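Local coordinates for protein formate dehydrogenase (Pyrobaculum aerophilum, PDB 1QP8) that binds NADPH and probably acts as an NAD(P)H-dependent reductase of 2-oxoacids, as in the D-isomer specific 2-hydroxyacid dehydrogenase family, at residues A76-S81 / M276-N281; S38-E43 / H63-S68; L182-H187 / V209-V214; G27-V32 / L45-R50. All coordinates share one frame; numbering follows the deposited sequence.

Interaction 1 (A76-S81 / M276-N281); sequences AGNAGS and MEAVRN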
loop_
_atom_site.group_PDB
_atom_site.type_symbol
_atom_site.label_atom_id
_atom_site.label_comp_id
_atom_site.label_asym_id
_atom_site.label_seq_id
_atom_site.Cartn_x
_atom_site.Cartn_y
_atom_site.Cartn_z
ATOM N N ALA A 76 -23.344 19.103 -13.385
ATOM C CA ALA A 76 -23.150 18.048 -12.392
ATOM C C ALA A 76 -21.947 17.262 -12.839
ATOM O O ALA A 76 -21.773 17.001 -14.028
ATOM C CB ALA A 76 -24.368 17.121 -12.318
ATOM N N GLY A 77 -21.098 16.888 -11.902
ATOM C CA GLY A 77 -19.948 16.106 -12.296
ATOM C C GLY A 77 -20.053 14.699 -11.734
ATOM O O GLY A 77 -21.068 14.306 -11.148
ATOM N N ASN A 78 -19.023 13.907 -11.968
ATOM C CA ASN A 78 -18.988 12.585 -11.396
ATOM C C ASN A 78 -18.247 12.839 -10.082
ATOM O O ASN A 78 -18.059 13.999 -9.693
ATOM C CB ASN A 78 -18.203 11.634 -12.287
ATOM C CG ASN A 78 -19.066 10.512 -12.873
ATOM O OD1 ASN A 78 -19.984 10.003 -12.218
ATOM N ND2 ASN A 78 -18.752 10.105 -14.101
ATOM N N ALA A 79 -17.830 11.771 -9.412
ATOM C CA ALA A 79 -17.103 11.844 -8.133
ATOM C C ALA A 79 -17.490 10.587 -7.407
ATOM O O ALA A 79 -18.668 10.350 -7.202
ATOM C CB ALA A 79 -17.525 13.076 -7.274
ATOM N N GLY A 80 -16.516 9.788 -7.003
ATOM C CA GLY A 80 -16.849 8.542 -6.342
ATOM C C GLY A 80 -17.055 7.512 -7.433
ATOM O O GLY A 80 -17.208 6.324 -7.172
ATOM N N SER A 81 -17.065 7.980 -8.672
ATOM C CA SER A 81 -17.236 7.082 -9.798
ATOM C C SER A 81 -15.931 6.337 -9.953
ATOM O O SER A 81 -15.896 5.244 -10.520
ATOM C CB SER A 81 -17.578 7.864 -11.062
ATOM O OG SER A 81 -16.924 9.115 -11.057
HETATM N N MSE A 276 -20.778 4.898 -17.102
HETATM C CA MSE A 276 -22.089 4.373 -16.776
HETATM C C MSE A 276 -22.724 5.176 -15.658
HETATM O O MSE A 276 -23.915 5.509 -15.709
HETATM C CB MSE A 276 -22.022 2.891 -16.429
HETATM C CG MSE A 276 -22.036 2.001 -17.672
HETATM SE SE MSE A 276 -23.288 2.479 -18.939
HETATM C CE MSE A 276 -24.791 2.618 -17.929
ATOM N N GLU A 277 -21.923 5.542 -14.668
ATOM C CA GLU A 277 -22.446 6.317 -13.554
ATOM C C GLU A 277 -22.891 7.701 -14.001
ATOM O O GLU A 277 -23.863 8.246 -13.480
ATOM C CB GLU A 277 -21.404 6.423 -12.457
ATOM C CG GLU A 277 -21.969 6.065 -11.120
ATOM C CD GLU A 277 -20.893 5.695 -10.143
ATOM O OE1 GLU A 277 -20.237 4.648 -10.356
ATOM O OE2 GLU A 277 -20.693 6.456 -9.165
ATOM N N ALA A 278 -22.182 8.264 -14.970
ATOM C CA ALA A 278 -22.530 9.575 -15.490
ATOM C C ALA A 278 -23.859 9.451 -16.222
ATOM O O ALA A 278 -24.735 10.317 -16.112
ATOM C CB ALA A 278 -21.463 10.054 -16.443
ATOM N N VAL A 279 -24.002 8.358 -16.965
ATOM C CA VAL A 279 -25.213 8.124 -17.721
ATOM C C VAL A 279 -26.367 7.892 -16.769
ATOM O O VAL A 279 -27.508 8.241 -17.076
ATOM C CB VAL A 279 -25.068 6.919 -18.670
ATOM C CG1 VAL A 279 -26.398 6.608 -19.317
ATOM C CG2 VAL A 279 -24.061 7.228 -19.754
ATOM N N ARG A 280 -26.084 7.319 -15.604
ATOM C CA ARG A 280 -27.172 7.092 -14.654
ATOM C C ARG A 280 -27.649 8.386 -14.020
ATOM O O ARG A 280 -28.840 8.569 -13.790
ATOM C CB ARG A 280 -26.764 6.093 -13.574
ATOM C CG ARG A 280 -26.392 4.750 -14.161
ATOM C CD ARG A 280 -26.488 3.608 -13.170
ATOM N NE ARG A 280 -25.712 2.463 -13.642
ATOM C CZ ARG A 280 -24.397 2.340 -13.485
ATOM N NH1 ARG A 280 -23.710 3.288 -12.858
ATOM N NH2 ARG A 280 -23.765 1.281 -13.976
ATOM N N ASN A 281 -26.724 9.302 -13.774
ATOM C CA ASN A 281 -27.074 10.555 -13.138
ATOM C C ASN A 281 -27.846 11.448 -14.089
ATOM O O ASN A 281 -28.746 12.202 -13.698
ATOM C CB ASN A 281 -25.811 11.266 -12.681
ATOM C CG ASN A 281 -26.100 12.373 -11.695
ATOM O OD1 ASN A 281 -26.745 12.145 -10.671
ATOM N ND2 ASN A 281 -25.629 13.580 -11.995
#

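Interaction 2 (S38-E43 / H63-S68); sequences SRITAE and HLPWES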
loop_
_atom_site.group_PDB
_atom_site.type_symbol
_atom_site.label_atom_id
_atom_site.label_comp_id
_atom_site.label_asym_id
_atom_site.label_seq_id
_atom_site.Cartn_x
_atom_site.Cartn_y
_atom_site.Cartn_z
ATOM N N SER A 38 -16.665 15.472 -21.429
ATOM C CA SER A 38 -15.494 15.321 -20.586
ATOM C C SER A 38 -14.837 16.703 -20.556
ATOM O O SER A 38 -14.300 17.156 -19.545
ATOM C CB SER A 38 -14.548 14.300 -21.187
ATOM O OG SER A 38 -14.039 13.464 -20.171
ATOM N N ARG A 39 -14.887 17.369 -21.693
ATOM C CA ARG A 39 -14.348 18.703 -21.825
ATOM C C ARG A 39 -15.323 19.406 -22.763
ATOM O O ARG A 39 -16.081 18.752 -23.493
ATOM C CB ARG A 39 -12.928 18.666 -22.411
ATOM C CG ARG A 39 -11.824 18.679 -21.355
ATOM C CD ARG A 39 -10.895 17.477 -21.465
ATOM N NE ARG A 39 -10.806 16.736 -20.200
ATOM C CZ ARG A 39 -9.980 17.027 -19.195
ATOM N NH1 ARG A 39 -9.141 18.054 -19.287
ATOM N NH2 ARG A 39 -10.001 16.295 -18.085
ATOM N N ILE A 40 -15.341 20.731 -22.730
ATOM C CA ILE A 40 -16.248 21.452 -23.598
ATOM C C ILE A 40 -15.663 22.825 -23.833
ATOM O O ILE A 40 -15.175 23.463 -22.906
ATOM C CB ILE A 40 -17.654 21.546 -22.960
ATOM C CG1 ILE A 40 -18.671 22.004 -24.007
ATOM C CG2 ILE A 40 -17.636 22.475 -21.775
ATOM C CD1 ILE A 40 -20.117 22.059 -23.494
ATOM N N THR A 41 -15.685 23.268 -25.081
ATOM C CA THR A 41 -15.124 24.568 -25.418
ATOM C C THR A 41 -16.197 25.634 -25.503
ATOM O O THR A 41 -17.391 25.333 -25.565
ATOM C CB THR A 41 -14.399 24.529 -26.779
ATOM O OG1 THR A 41 -15.349 24.259 -27.818
ATOM C CG2 THR A 41 -13.327 23.448 -26.778
ATOM N N ALA A 42 -15.768 26.889 -25.513
ATOM C CA ALA A 42 -16.717 27.974 -25.618
ATOM C C ALA A 42 -17.348 27.937 -27.003
ATOM O O ALA A 42 -18.466 28.420 -27.188
ATOM C CB ALA A 42 -16.032 29.288 -25.396
ATOM N N GLU A 43 -16.639 27.356 -27.969
ATOM C CA GLU A 43 -17.160 27.264 -29.326
ATOM C C GLU A 43 -18.395 26.375 -29.301
ATOM O O GLU A 43 -19.390 26.676 -29.956
ATOM C CB GLU A 43 -16.121 26.685 -30.292
ATOM C CG GLU A 43 -14.719 26.529 -29.726
ATOM C CD GLU A 43 -14.177 27.810 -29.140
ATOM O OE1 GLU A 43 -14.185 28.839 -29.847
ATOM O OE2 GLU A 43 -13.737 27.786 -27.970
ATOM N N HIS A 63 -11.506 22.209 -15.076
ATOM C CA HIS A 63 -11.164 22.325 -16.487
ATOM C C HIS A 63 -12.258 22.954 -17.361
ATOM O O HIS A 63 -11.998 23.347 -18.499
ATOM C CB HIS A 63 -10.806 20.956 -17.048
ATOM C CG HIS A 63 -11.906 19.960 -16.920
ATOM N ND1 HIS A 63 -12.265 19.405 -15.711
ATOM C CD2 HIS A 63 -12.754 19.444 -17.841
ATOM C CE1 HIS A 63 -13.286 18.587 -15.892
ATOM N NE2 HIS A 63 -13.602 18.592 -17.175
ATOM N N LEU A 64 -13.477 23.053 -16.845
ATOM C CA LEU A 64 -14.569 23.638 -17.620
ATOM C C LEU A 64 -14.456 25.147 -17.785
ATOM O O LEU A 64 -14.123 25.864 -16.838
ATOM C CB LEU A 64 -15.904 23.345 -16.951
ATOM C CG LEU A 64 -16.380 21.906 -16.812
ATOM C CD1 LEU A 64 -17.726 21.936 -16.083
ATOM C CD2 LEU A 64 -16.536 21.261 -18.182
ATOM N N PRO A 65 -14.777 25.655 -18.984
ATOM C CA PRO A 65 -14.722 27.089 -19.286
ATOM C C PRO A 65 -15.286 27.930 -18.156
ATOM O O PRO A 65 -14.667 28.892 -17.724
ATOM C CB PRO A 65 -15.592 27.219 -20.513
ATOM C CG PRO A 65 -15.404 25.936 -21.207
ATOM C CD PRO A 65 -15.388 24.905 -20.097
ATOM N N TRP A 66 -16.469 27.565 -17.686
ATOM C CA TRP A 66 -17.132 28.287 -16.606
ATOM C C TRP A 66 -17.462 29.723 -16.980
ATOM O O TRP A 66 -18.612 30.146 -16.860
ATOM C CB TRP A 66 -16.290 28.267 -15.324
ATOM C CG TRP A 66 -16.465 27.007 -14.555
ATOM C CD1 TRP A 66 -15.492 26.117 -14.205
ATOM C CD2 TRP A 66 -17.703 26.457 -14.059
ATOM N NE1 TRP A 66 -16.042 25.044 -13.531
ATOM C CE2 TRP A 66 -17.398 25.230 -13.428
ATOM C CE3 TRP A 66 -19.035 26.891 -14.103
ATOM C CZ2 TRP A 66 -18.378 24.419 -12.831
ATOM C CZ3 TRP A 66 -20.014 26.085 -13.513
ATOM C CH2 TRP A 66 -19.678 24.860 -12.885
ATOM N N GLU A 67 -16.474 30.474 -17.444
ATOM C CA GLU A 67 -16.734 31.854 -17.807
ATOM C C GLU A 67 -17.521 31.915 -19.106
ATOM O O GLU A 67 -17.932 32.987 -19.544
ATOM C CB GLU A 67 -15.428 32.660 -17.926
ATOM C CG GLU A 67 -14.598 32.434 -19.187
ATOM C CD GLU A 67 -13.792 31.141 -19.168
ATOM O OE1 GLU A 67 -13.164 30.840 -18.128
ATOM O OE2 GLU A 67 -13.772 30.429 -20.200
ATOM N N SER A 68 -17.745 30.756 -19.717
ATOM C CA SER A 68 -18.496 30.718 -20.966
ATOM C C SER A 68 -19.776 29.905 -20.839
ATOM O O SER A 68 -20.512 29.751 -21.810
ATOM C CB SER A 68 -17.628 30.157 -22.097
ATOM O OG SER A 68 -16.804 31.169 -22.647
#

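Interaction 3 (L182-H187 / V209-V214); sequences LPLNKH and VGRAEV. With NDP (NADPH dihydro-nicotinamide-adenine-dinucleotide phosphate), chain C.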
loop_
_atom_site.group_PDB
_atom_site.type_symbol
_atom_site.label_atom_id
_atom_site.label_comp_id
_atom_site.label_asym_id
_atom_site.label_seq_id
_atom_site.Cartn_x
_atom_site.Cartn_y
_atom_site.Cartn_z
ATOM N N LEU A 182 -7.806 17.072 -2.654
ATOM C CA LEU A 182 -8.719 18.198 -2.708
ATOM C C LEU A 182 -9.131 18.477 -4.128
ATOM O O LEU A 182 -8.379 18.207 -5.061
ATOM C CB LEU A 182 -8.055 19.458 -2.159
ATOM C CG LEU A 182 -7.708 19.427 -0.678
ATOM C CD1 LEU A 182 -6.963 20.714 -0.279
ATOM C CD2 LEU A 182 -8.988 19.267 0.112
ATOM N N PRO A 183 -10.344 19.003 -4.314
ATOM C CA PRO A 183 -10.857 19.343 -5.643
ATOM C C PRO A 183 -10.251 20.711 -5.924
ATOM O O PRO A 183 -9.926 21.431 -4.975
ATOM C CB PRO A 183 -12.360 19.445 -5.413
ATOM C CG PRO A 183 -12.592 18.571 -4.201
ATOM C CD PRO A 183 -11.438 18.932 -3.335
ATOM N N LEU A 184 -10.095 21.096 -7.184
ATOM C CA LEU A 184 -9.512 22.405 -7.447
ATOM C C LEU A 184 -10.527 23.511 -7.770
ATOM O O LEU A 184 -11.102 23.543 -8.862
ATOM C CB LEU A 184 -8.499 22.300 -8.588
ATOM C CG LEU A 184 -7.897 23.623 -9.085
ATOM C CD1 LEU A 184 -7.047 24.246 -7.981
ATOM C CD2 LEU A 184 -7.066 23.378 -10.319
ATOM N N ASN A 185 -10.750 24.417 -6.824
ATOM C CA ASN A 185 -11.661 25.535 -7.047
ATOM C C ASN A 185 -10.905 26.805 -6.656
ATOM O O ASN A 185 -9.695 26.752 -6.455
ATOM C CB ASN A 185 -12.921 25.366 -6.215
ATOM C CG ASN A 185 -12.614 25.069 -4.792
ATOM O OD1 ASN A 185 -11.809 25.770 -4.172
ATOM N ND2 ASN A 185 -13.240 24.026 -4.249
ATOM N N LYS A 186 -11.593 27.938 -6.545
ATOM C CA LYS A 186 -10.910 29.189 -6.211
ATOM C C LYS A 186 -10.416 29.225 -4.772
ATOM O O LYS A 186 -9.557 30.035 -4.428
ATOM C CB LYS A 186 -11.812 30.394 -6.496
ATOM C CG LYS A 186 -13.033 30.495 -5.604
ATOM C CD LYS A 186 -13.851 31.733 -5.942
ATOM C CE LYS A 186 -15.041 31.884 -5.008
ATOM N NZ LYS A 186 -15.888 33.056 -5.366
ATOM N N HIS A 187 -10.941 28.332 -3.940
ATOM C CA HIS A 187 -10.538 28.271 -2.542
ATOM C C HIS A 187 -9.385 27.299 -2.324
ATOM O O HIS A 187 -8.704 27.366 -1.299
ATOM C CB HIS A 187 -11.713 27.851 -1.657
ATOM C CG HIS A 187 -12.927 28.708 -1.816
ATOM N ND1 HIS A 187 -13.842 28.519 -2.829
ATOM C CD2 HIS A 187 -13.361 29.779 -1.110
ATOM C CE1 HIS A 187 -14.788 29.437 -2.740
ATOM N NE2 HIS A 187 -14.520 30.214 -1.706
ATOM N N VAL A 209 -2.931 13.370 -5.140
ATOM C CA VAL A 209 -3.646 12.545 -6.093
ATOM C C VAL A 209 -4.795 13.336 -6.736
ATOM O O VAL A 209 -5.436 12.875 -7.669
ATOM C CB VAL A 209 -4.129 11.234 -5.391
ATOM C CG1 VAL A 209 -5.415 11.474 -4.645
ATOM C CG2 VAL A 209 -4.259 10.122 -6.390
ATOM N N GLY A 210 -5.038 14.537 -6.229
ATOM C CA GLY A 210 -6.052 15.384 -6.811
ATOM C C GLY A 210 -5.294 16.450 -7.567
ATOM O O GLY A 210 -4.058 16.465 -7.592
ATOM N N ARG A 211 -6.025 17.373 -8.174
ATOM C CA ARG A 211 -5.385 18.452 -8.932
ATOM C C ARG A 211 -4.115 19.081 -8.298
ATOM O O ARG A 211 -4.077 19.422 -7.119
ATOM C CB ARG A 211 -6.428 19.540 -9.293
ATOM C CG ARG A 211 -6.801 19.559 -10.773
ATOM C CD ARG A 211 -6.761 18.192 -11.440
ATOM N NE ARG A 211 -8.064 17.532 -11.510
ATOM C CZ ARG A 211 -8.245 16.205 -11.536
ATOM N NH1 ARG A 211 -7.201 15.379 -11.490
ATOM N NH2 ARG A 211 -9.478 15.699 -11.624
ATOM N N ALA A 212 -3.068 19.207 -9.109
ATOM C CA ALA A 212 -1.778 19.750 -8.685
ATOM C C ALA A 212 -1.797 21.226 -8.273
ATOM O O ALA A 212 -1.133 21.619 -7.317
ATOM C CB ALA A 212 -0.744 19.550 -9.809
ATOM N N GLU A 213 -2.550 22.036 -9.010
ATOM C CA GLU A 213 -2.661 23.474 -8.767
ATOM C C GLU A 213 -2.962 23.831 -7.315
ATOM O O GLU A 213 -2.739 24.965 -6.887
ATOM C CB GLU A 213 -3.741 24.070 -9.671
ATOM C CG GLU A 213 -3.399 24.097 -11.172
ATOM C CD GLU A 213 -3.356 22.717 -11.837
ATOM O OE1 GLU A 213 -3.841 21.730 -11.236
ATOM O OE2 GLU A 213 -2.846 22.628 -12.982
ATOM N N VAL A 214 -3.463 22.850 -6.566
ATOM C CA VAL A 214 -3.800 23.018 -5.156
ATOM C C VAL A 214 -2.549 23.295 -4.342
ATOM O O VAL A 214 -2.611 23.835 -3.238
ATOM C CB VAL A 214 -4.478 21.753 -4.624
ATOM C CG1 VAL A 214 -4.570 21.782 -3.126
ATOM C CG2 VAL A 214 -5.855 21.647 -5.211
HETATM P PA NDP C . -15.740 15.093 -4.063
HETATM O O1A NDP C . -15.784 16.272 -4.982
HETATM O O2A NDP C . -15.563 14.244 -5.261
HETATM O O5B NDP C . -14.708 16.008 -3.159
HETATM C C5B NDP C . -15.435 16.713 -2.072
HETATM C C4B NDP C . -14.590 16.679 -0.747
HETATM O O4B NDP C . -13.473 17.650 -0.706
HETATM C C3B NDP C . -15.416 17.082 0.537
HETATM O O3B NDP C . -14.759 16.610 1.700
HETATM C C2B NDP C . -15.416 18.596 0.323
HETATM O O2B NDP C . -15.890 19.500 1.254
HETATM C C1B NDP C . -14.007 18.821 -0.038
HETATM N N9A NDP C . -13.789 20.089 -0.654
HETATM C C8A NDP C . -14.192 20.598 -1.860
HETATM N N7A NDP C . -13.744 21.838 -2.060
HETATM C C5A NDP C . -13.029 22.111 -0.921
HETATM C C6A NDP C . -12.300 23.284 -0.498
HETATM N N6A NDP C . -12.254 24.368 -1.297
HETATM N N1A NDP C . -11.680 23.240 0.745
HETATM C C2A NDP C . -11.788 22.086 1.510
HETATM N N3A NDP C . -12.438 20.978 1.199
HETATM C C4A NDP C . -13.026 21.058 -0.053
HETATM O O3 NDP C . -14.580 14.111 -3.676
HETATM P PN NDP C . -13.365 13.177 -4.266
HETATM O O1N NDP C . -12.660 12.468 -3.174
HETATM O O2N NDP C . -13.849 12.220 -5.312
HETATM O O5D NDP C . -12.320 14.232 -5.014
HETATM C C5D NDP C . -12.638 14.665 -6.359
HETATM C C4D NDP C . -11.450 15.523 -6.827
HETATM O O4D NDP C . -10.263 14.694 -6.887
HETATM C C3D NDP C . -11.684 16.054 -8.240
HETATM O O3D NDP C . -12.372 17.291 -8.154
HETATM C C2D NDP C . -10.237 16.122 -8.797
HETATM O O2D NDP C . -9.644 17.412 -8.576
HETATM C C1D NDP C . -9.506 14.955 -8.094
HETATM N N1N NDP C . -9.409 13.687 -8.963
HETATM C C2N NDP C . -8.077 13.243 -9.272
HETATM C C3N NDP C . -7.974 12.077 -10.069
HETATM C C7N NDP C . -6.525 11.562 -10.426
HETATM O O7N NDP C . -6.428 10.467 -10.948
HETATM N N7N NDP C . -5.477 12.376 -10.124
HETATM C C4N NDP C . -9.097 11.319 -10.580
HETATM C C5N NDP C . -10.363 11.883 -10.187
HETATM C C6N NDP C . -10.553 12.996 -9.425
HETATM P P2B NDP C . -17.498 19.986 0.994
HETATM O O1X NDP C . -17.554 20.944 2.159
HETATM O O2X NDP C . -17.446 20.604 -0.358
HETATM O O3X NDP C . -18.284 18.767 1.086
#

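Interaction 4 (G27-V32 / L45-R50); sequences GDLGNV and LAKMPR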
loop_
_atom_site.group_PDB
_atom_site.type_symbol
_atom_site.label_atom_id
_atom_site.label_comp_id
_atom_site.label_asym_id
_atom_site.label_seq_id
_atom_site.Cartn_x
_atom_site.Cartn_y
_atom_site.Cartn_z
ATOM N N GLY A 27 -23.899 18.971 -36.337
ATOM C CA GLY A 27 -24.981 19.654 -37.013
ATOM C C GLY A 27 -25.532 20.745 -36.113
ATOM O O GLY A 27 -24.837 21.250 -35.226
ATOM N N ASP A 28 -26.788 21.110 -36.333
ATOM C CA ASP A 28 -27.426 22.147 -35.538
ATOM C C ASP A 28 -27.577 21.654 -34.098
ATOM O O ASP A 28 -28.098 20.568 -33.853
ATOM C CB ASP A 28 -28.799 22.477 -36.135
ATOM C CG ASP A 28 -29.417 23.731 -35.541
ATOM O OD1 ASP A 28 -30.632 23.948 -35.734
ATOM O OD2 ASP A 28 -28.693 24.509 -34.885
ATOM N N LEU A 29 -27.122 22.451 -33.142
ATOM C CA LEU A 29 -27.233 22.054 -31.749
ATOM C C LEU A 29 -28.246 22.940 -31.020
ATOM O O LEU A 29 -28.398 22.873 -29.795
ATOM C CB LEU A 29 -25.863 22.148 -31.084
ATOM C CG LEU A 29 -24.702 21.473 -31.816
ATOM C CD1 LEU A 29 -23.416 21.736 -31.062
ATOM C CD2 LEU A 29 -24.965 19.987 -31.938
ATOM N N GLY A 30 -28.948 23.757 -31.793
ATOM C CA GLY A 30 -29.932 24.666 -31.237
ATOM C C GLY A 30 -30.957 24.101 -30.274
ATOM O O GLY A 30 -31.325 24.776 -29.317
ATOM N N ASN A 31 -31.422 22.875 -30.494
ATOM C CA ASN A 31 -32.435 22.319 -29.601
ATOM C C ASN A 31 -31.878 21.407 -28.527
ATOM O O ASN A 31 -32.620 20.823 -27.730
ATOM C CB ASN A 31 -33.491 21.609 -30.422
ATOM C CG ASN A 31 -34.079 22.514 -31.469
ATOM O OD1 ASN A 31 -34.641 23.563 -31.152
ATOM N ND2 ASN A 31 -33.930 22.133 -32.733
ATOM N N VAL A 32 -30.555 21.297 -28.510
ATOM C CA VAL A 32 -29.871 20.494 -27.524
ATOM C C VAL A 32 -30.157 21.099 -26.140
ATOM O O VAL A 32 -29.941 22.285 -25.931
ATOM C CB VAL A 32 -28.350 20.537 -27.799
ATOM C CG1 VAL A 32 -27.581 20.204 -26.540
ATOM C CG2 VAL A 32 -27.982 19.584 -28.913
ATOM N N LEU A 45 -20.235 25.703 -26.542
ATOM C CA LEU A 45 -21.223 26.348 -25.698
ATOM C C LEU A 45 -22.052 27.402 -26.421
ATOM O O LEU A 45 -23.236 27.591 -26.120
ATOM C CB LEU A 45 -20.549 26.962 -24.471
ATOM C CG LEU A 45 -20.273 25.959 -23.348
ATOM C CD1 LEU A 45 -19.725 26.658 -22.127
ATOM C CD2 LEU A 45 -21.555 25.250 -22.987
ATOM N N ALA A 46 -21.451 28.080 -27.389
ATOM C CA ALA A 46 -22.182 29.114 -28.101
ATOM C C ALA A 46 -23.267 28.544 -28.994
ATOM O O ALA A 46 -24.271 29.207 -29.261
ATOM C CB ALA A 46 -21.238 29.951 -28.913
ATOM N N LYS A 47 -23.068 27.317 -29.451
ATOM C CA LYS A 47 -24.041 26.680 -30.327
ATOM C C LYS A 47 -25.228 26.084 -29.588
ATOM O O LYS A 47 -26.205 25.682 -30.223
ATOM C CB LYS A 47 -23.372 25.581 -31.141
ATOM C CG LYS A 47 -22.245 26.068 -32.021
ATOM C CD LYS A 47 -21.589 24.889 -32.702
ATOM C CE LYS A 47 -20.791 25.302 -33.923
ATOM N NZ LYS A 47 -20.353 24.090 -34.676
HETATM N N MSE A 48 -25.152 26.031 -28.260
HETATM C CA MSE A 48 -26.227 25.445 -27.456
HETATM C C MSE A 48 -26.995 26.434 -26.582
HETATM O O MSE A 48 -26.876 26.423 -25.352
HETATM C CB MSE A 48 -25.659 24.316 -26.592
HETATM C CG MSE A 48 -25.374 23.040 -27.372
HETATM SE SE MSE A 48 -24.011 22.090 -26.684
HETATM C CE MSE A 48 -24.835 21.096 -25.510
ATOM N N PRO A 49 -27.826 27.282 -27.213
ATOM C CA PRO A 49 -28.648 28.308 -26.567
ATOM C C PRO A 49 -29.564 27.736 -25.499
ATOM O O PRO A 49 -29.721 28.323 -24.418
ATOM C CB PRO A 49 -29.461 28.881 -27.718
ATOM C CG PRO A 49 -28.651 28.593 -28.908
ATOM C CD PRO A 49 -28.133 27.219 -28.651
ATOM N N ARG A 50 -30.165 26.586 -25.809
ATOM C CA ARG A 50 -31.103 25.950 -24.880
ATOM C C ARG A 50 -30.497 24.925 -23.941
ATOM O O ARG A 50 -31.225 24.224 -23.244
ATOM C CB ARG A 50 -32.245 25.306 -25.663
ATOM C CG ARG A 50 -32.740 26.173 -26.803
ATOM C CD ARG A 50 -34.142 25.792 -27.213
ATOM N NE ARG A 50 -34.720 26.796 -28.092
ATOM C CZ ARG A 50 -34.262 27.061 -29.309
ATOM N NH1 ARG A 50 -33.219 26.386 -29.786
ATOM N NH2 ARG A 50 -34.844 28.004 -30.047
#

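Interaction 1 (A76-S81 / M276-N281)
Residues 76-81, the loop that leaves strand 75-76, run past one side of helix 268-286, with the CA atoms of Asn78 and Ala278 6.2 Å apart and those of Ser81 and Glu277 6.5 Å apart. Asn78 carries the middle of the contact. Its CB does not point straight at the helix, but the amide swings in so that Asn78 ND2 lies 3.6 Å from Ala278 CB and Asn78 OD1 3.9 Å from Glu277 CB. The amide nitrogen is held by the backbone oxygens of Val57 and Met274, the second in the preceding turn of the same helix, so the flat group is fixed in rotation while it packs on the methyl group. Strand 75-76 pairs in parallel with strand 54-55, and the contact thus sets helix 268-286 against the end of this small sheet; the same loop, through Ala79 and Gly80, touches the bound NADPH. Further on, the carboxylate of Glu277 comes up to the backbone of Ser81, its OE2 3.6 Å from Ser81 CA; its plane is turned 82° from the Asn78 amide, and OE1 is hydrogen-bonded to Gln273. At the strand end, Asn281 carries its CG anti to the backbone N (chi1 -164°), which brings ND2 to 3.8 Å from Ala76 CB, while Arg292 N and Gln55 OE1 satisfy the two ends of its amide.

Interaction 2 (S38-E43 / H63-S68)
The guanidinium of Arg39 stacks flat on the imidazole of His63, planes 16° apart and centres 4.3 Å apart, where the loop entering helix 42-47, with Thr41 as the helix N-cap, meets the loop that follows strand 54-55. Arg39 bends at chi2 and chi3 to lay its flat end over one ring face, with the aliphatic CG also near the ring, 3.7 Å from His63 CD2. At the edge of the same ring, His63 NE2 gives a weak hydrogen bond to Ser38 O (2.9 Å, N-H...O angle 126°). The imidazole is therefore covered on one face by Arg39 and weakly tethered at its edge by Ser38, the residue before it. Beyond it the contact turns apolar: Ile40 crosses Pro65 at about a right angle, its CG2 3.7 Å from Pro65 CD, and the same methyl reaches Leu64 obliquely. In the first turn of the helix, Ala42 CB lies 3.4 Å from Ser68 OG.

Interaction 3 (L182-H187 / V209-V214)
Leu184 packs on the aliphatic parts of Arg211 and Glu213: its CB lies 3.5 Å from Arg211 CB, and its CD2 lies 3.5 Å from Glu213 CB, the side chains of Leu184 and Glu213 crossing at about a right angle. With CG anti to the backbone N (chi1 174°), Leu184 also slides past Val214 in the opposite direction, Leu184 CD1 4.0 Å from Val214 CG2. Leu182 meets the other branch, Leu182 CD1 3.9 Å from Val214 CG1. Asn185 and Arg211 turn their polar ends to NADPH. Asn185 weakly grips the adenine, ND2 donating to N7A (3.1 Å) and OD1 accepting from N6A (3.2 Å); that OD1 also takes His187 N, closing an Asx turn. One face of the Arg211 guanidinium is turned to the ribose on the nicotinamide side, with O2D 3.0 Å above its plane. Both loops leave the carboxyl ends of adjacent parallel strands of the Rossmann sheet, 177-180 and 205-208, and lead on to helices 194-197 and 217-226.

Interaction 4 (G27-V32 / L45-R50)
The guanidinium of Arg50 receives Gly30 O at its edge, 6° out of its plane, and has Asn31 OD1 over one face. NH1 donates to Gly30 O, but the modelled distance of 2.5 Å is implausibly short and the bond length carries no weight; the N-H...O angle is only 135°, and the nitrogen stands above the carbonyl plane of Gly30. Asn31 and Arg50 lie side by side and point the same way, their flat groups 31° apart. Arg50 reaches the turn with its chain extended from CG to NE. That carbonyl belongs to a type I beta turn from Leu29 to Val32, overlapped by an Asx turn in which Asp28 OD2 accepts from Gly30 N (3.2 Å); the turns lie in the loop after strand 22-24, where it packs on the end of helix 42-47. On the apolar side, the side chain of Leu29 runs at a slant to that of Lys47, with Leu29 CD1 3.8 Å from Lys47 CB. Leu29 CB is likewise 3.8 Å from CG of selenomethionine Met48, and Leu29, Val32 and Met48 all touch Tyr4 of strand 2-4.

Interactions 1 and 3 are buried and border the bound NADPH, while 2 and 4 are only partly buried, and 4 lies far from the cofactor. Interactions 2 and 4 share helix 42-47, one at its start and the other at its end, and touch through Leu45, which packs on Ile40 and Ser68. Their cross-segment hydrogen bonds both run from a side chain to a backbone oxygen, and each contact also has an arginine whose guanidinium has a neighbour over one face. In interactions 1 and 3 the segments meet by packing, and the polar ends turn to outside partners or the cofactor. Along the chain, interaction 3 is nested within the loop closed by interaction 1.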